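Local coordinates for flavin-nucleotide-binding protein (Azotobacter vinelandii, PDB 6RK0) that binds heme b and FAD as a flavocytochrome and probably works as a low-potential terminal oxidase associated with the iron-only nitrogenase, at residues V35-V47 against T58-Y70. Residues are numbered along the deposited sequence; the frame is centred on the assembly and turned at random. Where two conformers were deposited one is given.
With FAD (flavin-adenine dinucleotide), chain F.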
ATOM      1  N   VAL A  35      -0.307  -3.029 -17.354  1.00 10.80           N
ATOM      2  CA  VAL A  35      -0.128  -3.947 -16.226  1.00 10.62           C
ATOM      3  C   VAL A  35       1.339  -4.019 -15.853  1.00 10.62           C
ATOM      4  O   VAL A  35       1.727  -3.848 -14.699  1.00 10.67           O
ATOM      5  CB  VAL A  35      -0.700  -5.337 -16.572  1.00 10.99           C
ATOM      6  CG1 VAL A  35      -0.349  -6.379 -15.538  1.00 12.06           C
ATOM      7  CG2 VAL A  35      -2.210  -5.263 -16.819  1.00 11.46           C
ATOM      8  N   LYS A  36       2.186  -4.317 -16.853  1.00 10.69           N
ATOM      9  CA  LYS A  36       3.624  -4.453 -16.610  1.00 10.91           C
ATOM     10  C   LYS A  36       4.245  -3.151 -16.131  1.00 11.10           C
ATOM     11  O   LYS A  36       5.124  -3.159 -15.261  1.00 11.71           O
ATOM     12  CB  LYS A  36       4.336  -4.956 -17.873  1.00 11.30           C
ATOM     13  CG  LYS A  36       3.988  -6.375 -18.199  1.00 11.90           C
ATOM     14  CD  LYS A  36       4.667  -6.831 -19.500  1.00 13.48           C
ATOM     15  CE  LYS A  36       4.353  -8.280 -19.812  1.00 15.76           C
ATOM     16  NZ  LYS A  36       5.135  -8.699 -21.012  1.00 18.87           N
ATOM     17  N   ALA A  37       3.817  -2.014 -16.688  1.00 11.35           N
ATOM     18  CA  ALA A  37       4.420  -0.747 -16.291  1.00 11.94           C
ATOM     19  C   ALA A  37       4.127  -0.417 -14.837  1.00 11.75           C
ATOM     20  O   ALA A  37       4.983   0.148 -14.138  1.00 13.14           O
ATOM     21  CB  ALA A  37       3.949   0.386 -17.188  1.00 13.44           C
ATOM     22  N   ILE A  38       2.933  -0.756 -14.340  1.00 10.95           N
ATOM     23  CA  ILE A  38       2.637  -0.512 -12.932  1.00 10.95           C
ATOM     24  C   ILE A  38       3.416  -1.486 -12.058  1.00 10.37           C
ATOM     25  O   ILE A  38       4.055  -1.094 -11.075  1.00 10.93           O
ATOM     26  CB  ILE A  38       1.121  -0.576 -12.679  1.00 11.44           C
ATOM     27  CG1 ILE A  38       0.375   0.496 -13.492  1.00 12.04           C
ATOM     28  CG2 ILE A  38       0.826  -0.420 -11.202  1.00 12.00           C
ATOM     29  CD1 ILE A  38      -1.142   0.396 -13.491  1.00 12.58           C
ATOM     30  N   LEU A  39       3.397  -2.772 -12.420  1.00 10.17           N
ATOM     31  CA  LEU A  39       4.125  -3.763 -11.638  1.00 10.48           C
ATOM     32  C   LEU A  39       5.621  -3.451 -11.584  1.00 10.88           C
ATOM     33  O   LEU A  39       6.278  -3.712 -10.575  1.00 12.34           O
ATOM     34  CB  LEU A  39       3.906  -5.138 -12.239  1.00 10.26           C
ATOM     35  CG  LEU A  39       2.480  -5.694 -12.166  1.00 10.10           C
ATOM     36  CD1 LEU A  39       2.421  -6.999 -12.935  1.00 10.73           C
ATOM     37  CD2 LEU A  39       2.037  -5.888 -10.707  1.00 11.00           C
ATOM     38  N   ASP A  40       6.176  -2.899 -12.658  1.00 10.53           N
ATOM     39  CA  ASP A  40       7.606  -2.670 -12.724  1.00 11.07           C
ATOM     40  C   ASP A  40       8.017  -1.413 -11.967  1.00 11.05           C
ATOM     41  O   ASP A  40       9.203  -1.213 -11.747  1.00 12.95           O
ATOM     42  CB  ASP A  40       8.056  -2.559 -14.177  1.00 12.03           C
ATOM     43  CG  ASP A  40       7.992  -3.882 -14.923  1.00 12.67           C
ATOM     44  OD1 ASP A  40       7.821  -4.937 -14.271  1.00 12.83           O
ATOM     45  OD2 ASP A  40       8.117  -3.849 -16.179  1.00 13.86           O
ATOM     46  N   ALA A  41       7.075  -0.568 -11.569  1.00 10.30           N
ATOM     47  CA  ALA A  41       7.364   0.711 -10.949  1.00 10.82           C
ATOM     48  C   ALA A  41       7.604   0.649  -9.451  1.00 10.44           C
ATOM     49  O   ALA A  41       8.070   1.647  -8.884  1.00 11.76           O
ATOM     50  CB  ALA A  41       6.251   1.701 -11.232  1.00 11.27           C
ATOM     51  N   THR A  42       7.299  -0.466  -8.791  1.00  9.57           N
ATOM     52  CA  THR A  42       7.278  -0.499  -7.339  1.00  9.38           C
ATOM     53  C   THR A  42       7.490  -1.927  -6.867  1.00  9.06           C
ATOM     54  O   THR A  42       7.055  -2.858  -7.533  1.00 10.13           O
ATOM     55  CB  THR A  42       5.944   0.059  -6.814  1.00  9.24           C
ATOM     56  OG1 THR A  42       5.984  -0.013  -5.385  1.00  9.31           O
ATOM     57  CG2 THR A  42       4.729  -0.685  -7.352  1.00 10.01           C
ATOM     58  N   PRO A  43       8.092  -2.113  -5.687  1.00  9.14           N
ATOM     59  CA  PRO A  43       8.244  -3.458  -5.131  1.00  9.53           C
ATOM     60  C   PRO A  43       7.144  -3.849  -4.171  1.00  8.70           C
ATOM     61  O   PRO A  43       7.175  -4.999  -3.708  1.00  9.14           O
ATOM     62  CB  PRO A  43       9.564  -3.347  -4.369  1.00 10.96           C
ATOM     63  CG  PRO A  43       9.535  -1.937  -3.841  1.00 11.21           C
ATOM     64  CD  PRO A  43       8.900  -1.125  -4.945  1.00  9.95           C
ATOM     65  N   LEU A  44       6.221  -2.945  -3.822  1.00  8.25           N
ATOM     66  CA  LEU A  44       5.314  -3.200  -2.702  1.00  8.19           C
ATOM     67  C   LEU A  44       3.916  -3.598  -3.169  1.00  7.92           C
ATOM     68  O   LEU A  44       3.207  -2.784  -3.808  1.00  8.56           O
ATOM     69  CB  LEU A  44       5.227  -1.968  -1.795  1.00  8.60           C
ATOM     70  CG  LEU A  44       4.284  -2.071  -0.598  1.00  9.46           C
ATOM     71  CD1 LEU A  44       4.670  -3.220   0.323  1.00 10.30           C
ATOM     72  CD2 LEU A  44       4.210  -0.751   0.159  1.00 10.12           C
ATOM     73  N   ALA A  45       3.500  -4.810  -2.777  1.00  8.00           N
ATOM     74  CA  ALA A  45       2.160  -5.345  -3.041  1.00  8.22           C
ATOM     75  C   ALA A  45       1.418  -5.568  -1.737  1.00  7.57           C
ATOM     76  O   ALA A  45       2.019  -5.605  -0.653  1.00  8.11           O
ATOM     77  CB  ALA A  45       2.264  -6.666  -3.793  1.00  8.89           C
ATOM     78  N   HIS A  46       0.123  -5.821  -1.876  1.00  7.57           N
ATOM     79  CA  HIS A  46      -0.731  -6.226  -0.771  1.00  7.96           C
ATOM     80  C   HIS A  46      -1.522  -7.439  -1.234  1.00  8.02           C
ATOM     81  O   HIS A  46      -2.298  -7.361  -2.191  1.00  8.82           O
ATOM     82  CB  HIS A  46      -1.668  -5.073  -0.352  1.00  8.36           C
ATOM     83  CG  HIS A  46      -0.936  -3.960   0.317  1.00  8.43           C
ATOM     84  ND1 HIS A  46      -0.241  -2.994  -0.373  1.00  9.19           N
ATOM     85  CD2 HIS A  46      -0.693  -3.717   1.635  1.00  9.02           C
ATOM     86  CE1 HIS A  46       0.389  -2.225   0.509  1.00  9.45           C
ATOM     87  NE2 HIS A  46       0.130  -2.629   1.732  1.00  9.72           N
ATOM     88  N   VAL A  47      -1.319  -8.570  -0.564  1.00  8.06           N
ATOM     89  CA  VAL A  47      -1.914  -9.849  -0.960  1.00  8.26           C
ATOM     90  C   VAL A  47      -3.101 -10.155  -0.070  1.00  7.95           C
ATOM     91  O   VAL A  47      -2.962 -10.167   1.169  1.00  8.56           O
ATOM     92  CB  VAL A  47      -0.878 -10.988  -0.901  1.00  9.62           C
ATOM     93  CG1 VAL A  47      -1.545 -12.342  -1.169  1.00 11.23           C
ATOM     94  CG2 VAL A  47       0.236 -10.740  -1.890  1.00 10.81           C
ATOM     95  N   THR A  58      -1.917  -8.808   3.420  1.00  8.04           N
ATOM     96  CA  THR A  58      -0.516  -8.898   3.830  1.00  8.07           C
ATOM     97  C   THR A  58       0.344  -8.023   2.941  1.00  7.65           C
ATOM     98  O   THR A  58       0.432  -8.301   1.727  1.00  8.25           O
ATOM     99  CB  THR A  58      -0.049 -10.347   3.760  1.00  8.89           C
ATOM    100  OG1 THR A  58      -0.848 -11.151   4.630  1.00  9.79           O
ATOM    101  CG2 THR A  58       1.426 -10.466   4.162  1.00 10.11           C
ATOM    102  N   PRO A  59       1.027  -7.004   3.478  1.00  7.89           N
ATOM    103  CA  PRO A  59       2.001  -6.265   2.668  1.00  7.99           C
ATOM    104  C   PRO A  59       3.210  -7.136   2.394  1.00  8.08           C
ATOM    105  O   PRO A  59       3.682  -7.844   3.298  1.00  8.70           O
ATOM    106  CB  PRO A  59       2.379  -5.076   3.552  1.00  9.32           C
ATOM    107  CG  PRO A  59       1.750  -5.264   4.847  1.00 12.77           C
ATOM    108  CD  PRO A  59       0.946  -6.502   4.865  1.00  8.62           C
ATOM    109  N   THR A  60       3.729  -7.088   1.165  1.00  8.43           N
ATOM    110  CA  THR A  60       4.897  -7.895   0.847  1.00  8.92           C
ATOM    111  C   THR A  60       5.609  -7.307  -0.364  1.00  8.58           C
ATOM    112  O   THR A  60       4.999  -6.644  -1.202  1.00  9.65           O
ATOM    113  CB  THR A  60       4.472  -9.350   0.620  1.00 10.95           C
ATOM    114  OG1 THR A  60       5.637 -10.159   0.590  1.00 14.89           O
ATOM    115  CG2 THR A  60       3.630  -9.514  -0.673  1.00 13.00           C
ATOM    116  N   PHE A  61       6.902  -7.583  -0.476  0.61  8.45           N
ATOM    117  CA  PHE A  61       7.618  -7.279  -1.711  0.61  8.55           C
ATOM    118  C   PHE A  61       7.233  -8.270  -2.807  0.61  8.48           C
ATOM    119  O   PHE A  61       6.827  -9.402  -2.516  0.61  9.39           O
ATOM    120  CB  PHE A  61       9.133  -7.280  -1.478  0.61  9.33           C
ATOM    121  CG  PHE A  61       9.683  -5.907  -1.102  0.61 10.36           C
ATOM    122  CD1 PHE A  61       8.884  -4.948  -0.406  0.61 13.94           C
ATOM    123  CD2 PHE A  61      10.887  -5.489  -1.596  0.61  9.29           C
ATOM    124  CE1 PHE A  61       9.392  -3.674  -0.070  0.61 16.35           C
ATOM    125  CE2 PHE A  61      11.413  -4.248  -1.255  0.61 10.01           C
ATOM    126  CZ  PHE A  61      10.671  -3.333  -0.507  0.61 14.23           C
ATOM    127  N   PHE A  62       7.388  -7.852  -4.070  1.00  8.52           N
ATOM    128  CA  PHE A  62       7.201  -8.765  -5.193  1.00  8.64           C
ATOM    129  C   PHE A  62       8.102  -8.361  -6.325  1.00  8.67           C
ATOM    130  O   PHE A  62       8.601  -7.231  -6.377  1.00  9.15           O
ATOM    131  CB  PHE A  62       5.728  -8.781  -5.682  1.00  9.02           C
ATOM    132  CG  PHE A  62       5.370  -7.552  -6.474  1.00  9.07           C
ATOM    133  CD1 PHE A  62       5.132  -6.333  -5.847  1.00  9.35           C
ATOM    134  CD2 PHE A  62       5.421  -7.571  -7.853  1.00  9.91           C
ATOM    135  CE1 PHE A  62       4.922  -5.193  -6.572  1.00  9.59           C
ATOM    136  CE2 PHE A  62       5.211  -6.425  -8.600  1.00 10.08           C
ATOM    137  CZ  PHE A  62       4.954  -5.235  -7.962  1.00  9.89           C
ATOM    138  N   TRP A  63       8.302  -9.308  -7.249  1.00  8.81           N
ATOM    139  CA  TRP A  63       9.051  -9.012  -8.461  1.00  9.17           C
ATOM    140  C   TRP A  63       8.372  -9.692  -9.645  1.00  9.09           C
ATOM    141  O   TRP A  63       7.682 -10.696  -9.480  1.00 10.42           O
ATOM    142  CB  TRP A  63      10.535  -9.381  -8.345  1.00 10.10           C
ATOM    143  CG  TRP A  63      10.859 -10.824  -8.240  1.00 10.18           C
ATOM    144  CD1 TRP A  63      11.394 -11.606  -9.246  1.00 11.45           C
ATOM    145  CD2 TRP A  63      10.762 -11.690  -7.079  1.00 10.40           C
ATOM    146  NE1 TRP A  63      11.604 -12.873  -8.772  1.00 12.21           N
ATOM    147  CE2 TRP A  63      11.256 -12.955  -7.455  1.00 11.58           C
ATOM    148  CE3 TRP A  63      10.348 -11.506  -5.752  1.00 10.60           C
ATOM    149  CZ2 TRP A  63      11.330 -14.031  -6.536  1.00 12.32           C
ATOM    150  CZ3 TRP A  63      10.450 -12.564  -4.834  1.00 12.03           C
ATOM    151  CH2 TRP A  63      10.912 -13.812  -5.249  1.00 13.21           C
ATOM    152  N   ARG A  64       8.567  -9.143 -10.836  1.00  9.81           N
ATOM    153  CA  ARG A  64       7.977  -9.702 -12.041  1.00 10.21           C
ATOM    154  C   ARG A  64       9.052 -10.370 -12.881  1.00 10.94           C
ATOM    155  O   ARG A  64      10.148  -9.821 -13.068  1.00 11.89           O
ATOM    156  CB  ARG A  64       7.313  -8.609 -12.880  1.00 10.14           C
ATOM    157  CG  ARG A  64       6.577  -9.158 -14.098  1.00 10.47           C
ATOM    158  CD  ARG A  64       5.875  -8.108 -14.931  1.00 10.95           C
ATOM    159  NE  ARG A  64       6.756  -7.169 -15.614  1.00 10.95           N
ATOM    160  CZ  ARG A  64       7.281  -7.392 -16.812  1.00 11.31           C
ATOM    161  NH1 ARG A  64       7.080  -8.543 -17.457  1.00 11.96           N
ATOM    162  NH2 ARG A  64       7.987  -6.438 -17.389  1.00 12.19           N
ATOM    163  N   GLU A  65       8.736 -11.549 -13.402  1.00 10.92           N
ATOM    164  CA  GLU A  65       9.537 -12.180 -14.468  1.00 12.09           C
ATOM    165  C   GLU A  65       8.568 -12.548 -15.586  1.00 12.04           C
ATOM    166  O   GLU A  65       7.734 -13.449 -15.416  1.00 12.35           O
ATOM    167  CB  GLU A  65      10.279 -13.424 -13.972  1.00 13.37           C
ATOM    168  CG  GLU A  65      11.183 -13.165 -12.803  1.00 14.92           C
ATOM    169  CD  GLU A  65      11.976 -14.383 -12.396  1.00 15.57           C
ATOM    170  OE1 GLU A  65      12.066 -15.383 -13.200  1.00 17.18           O
ATOM    171  OE2 GLU A  65      12.563 -14.363 -11.269  1.00 15.09           O
ATOM    172  N   GLY A  66       8.638 -11.821 -16.700  1.00 12.76           N
ATOM    173  CA  GLY A  66       7.734 -12.132 -17.798  1.00 13.06           C
ATOM    174  C   GLY A  66       6.285 -12.010 -17.366  1.00 12.45           C
ATOM    175  O   GLY A  66       5.851 -10.973 -16.836  1.00 12.71           O
ATOM    176  N   ASP A  67       5.521 -13.077 -17.568  1.00 12.65           N
ATOM    177  CA  ASP A  67       4.087 -13.052 -17.329  1.00 13.39           C
ATOM    178  C   ASP A  67       3.668 -13.546 -15.941  1.00 11.64           C
ATOM    179  O   ASP A  67       2.490 -13.875 -15.742  1.00 11.67           O
ATOM    180  CB  ASP A  67       3.349 -13.843 -18.417  1.00 18.21           C
ATOM    181  CG  ASP A  67       3.702 -15.339 -18.449  1.00 28.20           C
ATOM    182  OD1 ASP A  67       4.445 -15.870 -17.597  1.00 30.20           O
ATOM    183  OD2 ASP A  67       3.210 -16.007 -19.379  1.00 43.21           O
ATOM    184  N   ARG A  68       4.583 -13.544 -14.968  1.00 10.85           N
ATOM    185  CA  ARG A  68       4.235 -13.899 -13.601  1.00 10.62           C
ATOM    186  C   ARG A  68       4.910 -12.942 -12.626  1.00 10.04           C
ATOM    187  O   ARG A  68       6.000 -12.408 -12.894  1.00 10.56           O
ATOM    188  CB  ARG A  68       4.646 -15.326 -13.216  1.00 11.35           C
ATOM    189  CG  ARG A  68       4.084 -16.385 -14.202  1.00 12.09           C
ATOM    190  CD  ARG A  68       4.398 -17.797 -13.792  1.00 13.03           C
ATOM    191  NE  ARG A  68       3.681 -18.203 -12.597  1.00 13.41           N
ATOM    192  CZ  ARG A  68       2.400 -18.576 -12.580  1.00 14.02           C
ATOM    193  NH1 ARG A  68       1.642 -18.615 -13.698  1.00 14.49           N
ATOM    194  NH2 ARG A  68       1.848 -18.918 -11.432  1.00 14.50           N
ATOM    195  N   VAL A  69       4.270 -12.751 -11.470  1.00  9.30           N
ATOM    196  CA  VAL A  69       4.887 -12.086 -10.338  1.00  9.37           C
ATOM    197  C   VAL A  69       5.156 -13.100  -9.252  1.00  9.41           C
ATOM    198  O   VAL A  69       4.484 -14.140  -9.160  1.00 11.15           O
ATOM    199  CB  VAL A  69       4.063 -10.910  -9.777  1.00  9.81           C
ATOM    200  CG1 VAL A  69       4.004  -9.779 -10.775  1.00 10.11           C
ATOM    201  CG2 VAL A  69       2.718 -11.373  -9.284  1.00 10.60           C
ATOM    202  N   TYR A  70       6.144 -12.781  -8.424  1.00  9.07           N
ATOM    203  CA  TYR A  70       6.683 -13.669  -7.415  1.00  9.04           C
ATOM    204  C   TYR A  70       6.781 -12.928  -6.089  1.00  8.92           C
ATOM    205  O   TYR A  70       7.023 -11.719  -6.064  1.00  8.80           O
ATOM    206  CB  TYR A  70       8.133 -14.108  -7.790  1.00  9.41           C
ATOM    207  CG  TYR A  70       8.180 -14.935  -9.064  1.00 10.22           C
ATOM    208  CD1 TYR A  70       8.079 -14.330 -10.319  1.00 10.97           C
ATOM    209  CD2 TYR A  70       8.286 -16.330  -9.006  1.00 11.19           C
ATOM    210  CE1 TYR A  70       8.087 -15.106 -11.499  1.00 11.76           C
ATOM    211  CE2 TYR A  70       8.298 -17.093 -10.182  1.00 12.13           C
ATOM    212  CZ  TYR A  70       8.182 -16.471 -11.409  1.00 12.22           C
ATOM    213  OH  TYR A  70       8.209 -17.261 -12.528  1.00 14.16           O
TER
HETATM  214  PA  FAD F 403       1.640 -14.294  11.480  1.00 10.66           P
HETATM  215  O1A FAD F 403       2.590 -13.858  12.524  1.00 11.02           O
HETATM  216  O2A FAD F 403       1.346 -15.734  11.344  1.00 11.83           O
HETATM  217  O5B FAD F 403       0.275 -13.489  11.611  1.00 10.64           O
HETATM  218  C5B FAD F 403      -0.436 -13.502  12.869  1.00 10.81           C
HETATM  219  C4B FAD F 403      -1.020 -12.149  13.121  1.00 10.39           C
HETATM  220  O4B FAD F 403       0.033 -11.163  13.207  1.00 10.00           O
HETATM  221  C3B FAD F 403      -1.923 -11.614  12.013  1.00 10.34           C
HETATM  222  O3B FAD F 403      -3.227 -12.184  12.043  1.00 11.20           O
HETATM  223  C2B FAD F 403      -1.879 -10.107  12.282  1.00  9.65           C
HETATM  224  O2B FAD F 403      -2.791  -9.771  13.312  1.00 10.65           O
HETATM  225  C1B FAD F 403      -0.437  -9.900  12.769  1.00  9.46           C
HETATM  226  N9A FAD F 403       0.451  -9.426  11.703  1.00  9.02           N
HETATM  227  C8A FAD F 403       1.124 -10.177  10.785  1.00  9.18           C
HETATM  228  N7A FAD F 403       1.791  -9.461   9.913  1.00  9.17           N
HETATM  229  C5A FAD F 403       1.535  -8.146  10.285  1.00  8.82           C
HETATM  230  C6A FAD F 403       1.946  -6.909   9.748  1.00  8.89           C
HETATM  231  N6A FAD F 403       2.718  -6.773   8.659  1.00  9.63           N
HETATM  232  N1A FAD F 403       1.475  -5.787  10.345  1.00  9.18           N
HETATM  233  C2A FAD F 403       0.678  -5.902  11.415  1.00  9.34           C
HETATM  234  N3A FAD F 403       0.229  -7.020  12.004  1.00  8.99           N
HETATM  235  C4A FAD F 403       0.699  -8.107  11.382  1.00  8.75           C
HETATM  236  N1  FAD F 403       6.923 -10.617   4.600  1.00  9.34           N
HETATM  237  C2  FAD F 403       7.515 -11.552   3.796  1.00 10.39           C
HETATM  238  O2  FAD F 403       7.492 -12.750   4.079  1.00 12.27           O
HETATM  239  N3  FAD F 403       8.135 -11.170   2.642  1.00 10.06           N
HETATM  240  C4  FAD F 403       8.222  -9.869   2.186  1.00  9.42           C
HETATM  241  O4  FAD F 403       8.736  -9.612   1.093  1.00 10.02           O
HETATM  242  C4X FAD F 403       7.653  -8.877   3.078  1.00  9.06           C
HETATM  243  N5  FAD F 403       7.750  -7.591   2.734  1.00  9.31           N
HETATM  244  C5X FAD F 403       7.093  -6.660   3.542  1.00  8.81           C
HETATM  245  C6  FAD F 403       7.116  -5.307   3.177  1.00  9.25           C
HETATM  246  C7  FAD F 403       6.461  -4.343   3.947  1.00  9.05           C
HETATM  247  C7M FAD F 403       6.525  -2.895   3.541  1.00 10.02           C
HETATM  248  C8  FAD F 403       5.795  -4.736   5.118  1.00  8.90           C
HETATM  249  C8M FAD F 403       5.044  -3.751   5.963  1.00  9.65           C
HETATM  250  C9  FAD F 403       5.799  -6.080   5.503  1.00  8.82           C
HETATM  251  C9A FAD F 403       6.450  -7.046   4.735  1.00  8.65           C
HETATM  252  N10 FAD F 403       6.483  -8.410   5.100  1.00  8.76           N
HETATM  253  C10 FAD F 403       7.010  -9.347   4.258  1.00  8.98           C
HETATM  254  C1' FAD F 403       5.849  -8.904   6.332  1.00  9.04           C
HETATM  255  C2' FAD F 403       4.434  -9.417   6.097  1.00  8.72           C
HETATM  256  O2' FAD F 403       3.532  -8.322   6.020  1.00  8.53           O
HETATM  257  C3' FAD F 403       3.993 -10.342   7.230  1.00  8.96           C
HETATM  258  O3' FAD F 403       4.078  -9.636   8.465  1.00  8.83           O
HETATM  259  C4' FAD F 403       4.808 -11.626   7.331  1.00 10.22           C
HETATM  260  O4' FAD F 403       4.910 -12.235   6.040  1.00 11.00           O
HETATM  261  C5' FAD F 403       4.216 -12.593   8.325  1.00 10.67           C
HETATM  262  O5' FAD F 403       2.848 -12.880   7.931  1.00 10.32           O
HETATM  263  P   FAD F 403       2.080 -14.091   8.561  1.00 10.72           P
HETATM  264  O1P FAD F 403       2.824 -15.384   8.339  1.00 11.72           O
HETATM  265  O2P FAD F 403       0.656 -14.002   8.083  1.00 11.74           O
HETATM  266  O3P FAD F 403       2.144 -13.700  10.107  1.00 10.48           O
HETATM  267  O   HOH W   1      -2.987 -12.176   3.160  1.00 11.14           O
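Strands 44-47 and 58-61 pair as the two arms of an antiparallel beta hairpin in the split-barrel sheet of the pyridoxamine 5'-phosphate oxidase family, with Ala45 and Thr60 joined by reciprocal backbone hydrogen bonds and Val47 and Thr58 likewise. Packing is tightest round Phe62. Its CG sits between its own backbone N and carbonyl carbon (chi1 75°), which turns the ring back toward segment 35-47: Phe62 CD1 lies 3.5 Å from Ala45 CB, and Phe62 CE2 meets Leu39 CD2 at 3.8 Å. Val92 of strand 88-100 also touches this ring. In the conformer given, Pro43 CB lies over one face of the Phe61 ring, 3.8 Å from its centroid, a CH-pi contact; the heme touches Phe61 too. The backbone of strand 58-61 serves the flavin: Phe61 N donates to FAD O4 at 3.2 Å, and Pro59 O accepts from the ribityl hydroxyl O2'.

The more open side is polar, with Asp40 exposed and Lys36 and Arg64 partly so. Arg64 grips Asp40 side-on, NE to OD1 (2.8 Å) and NH2 to OD2 (2.9 Å), planes 26° apart. The extended Lys36 chain crosses one guanidinium face, CG 3.7 Å above its plane, while in that plane Arg64 NH1 donates to Gly66 O at 2.8 Å.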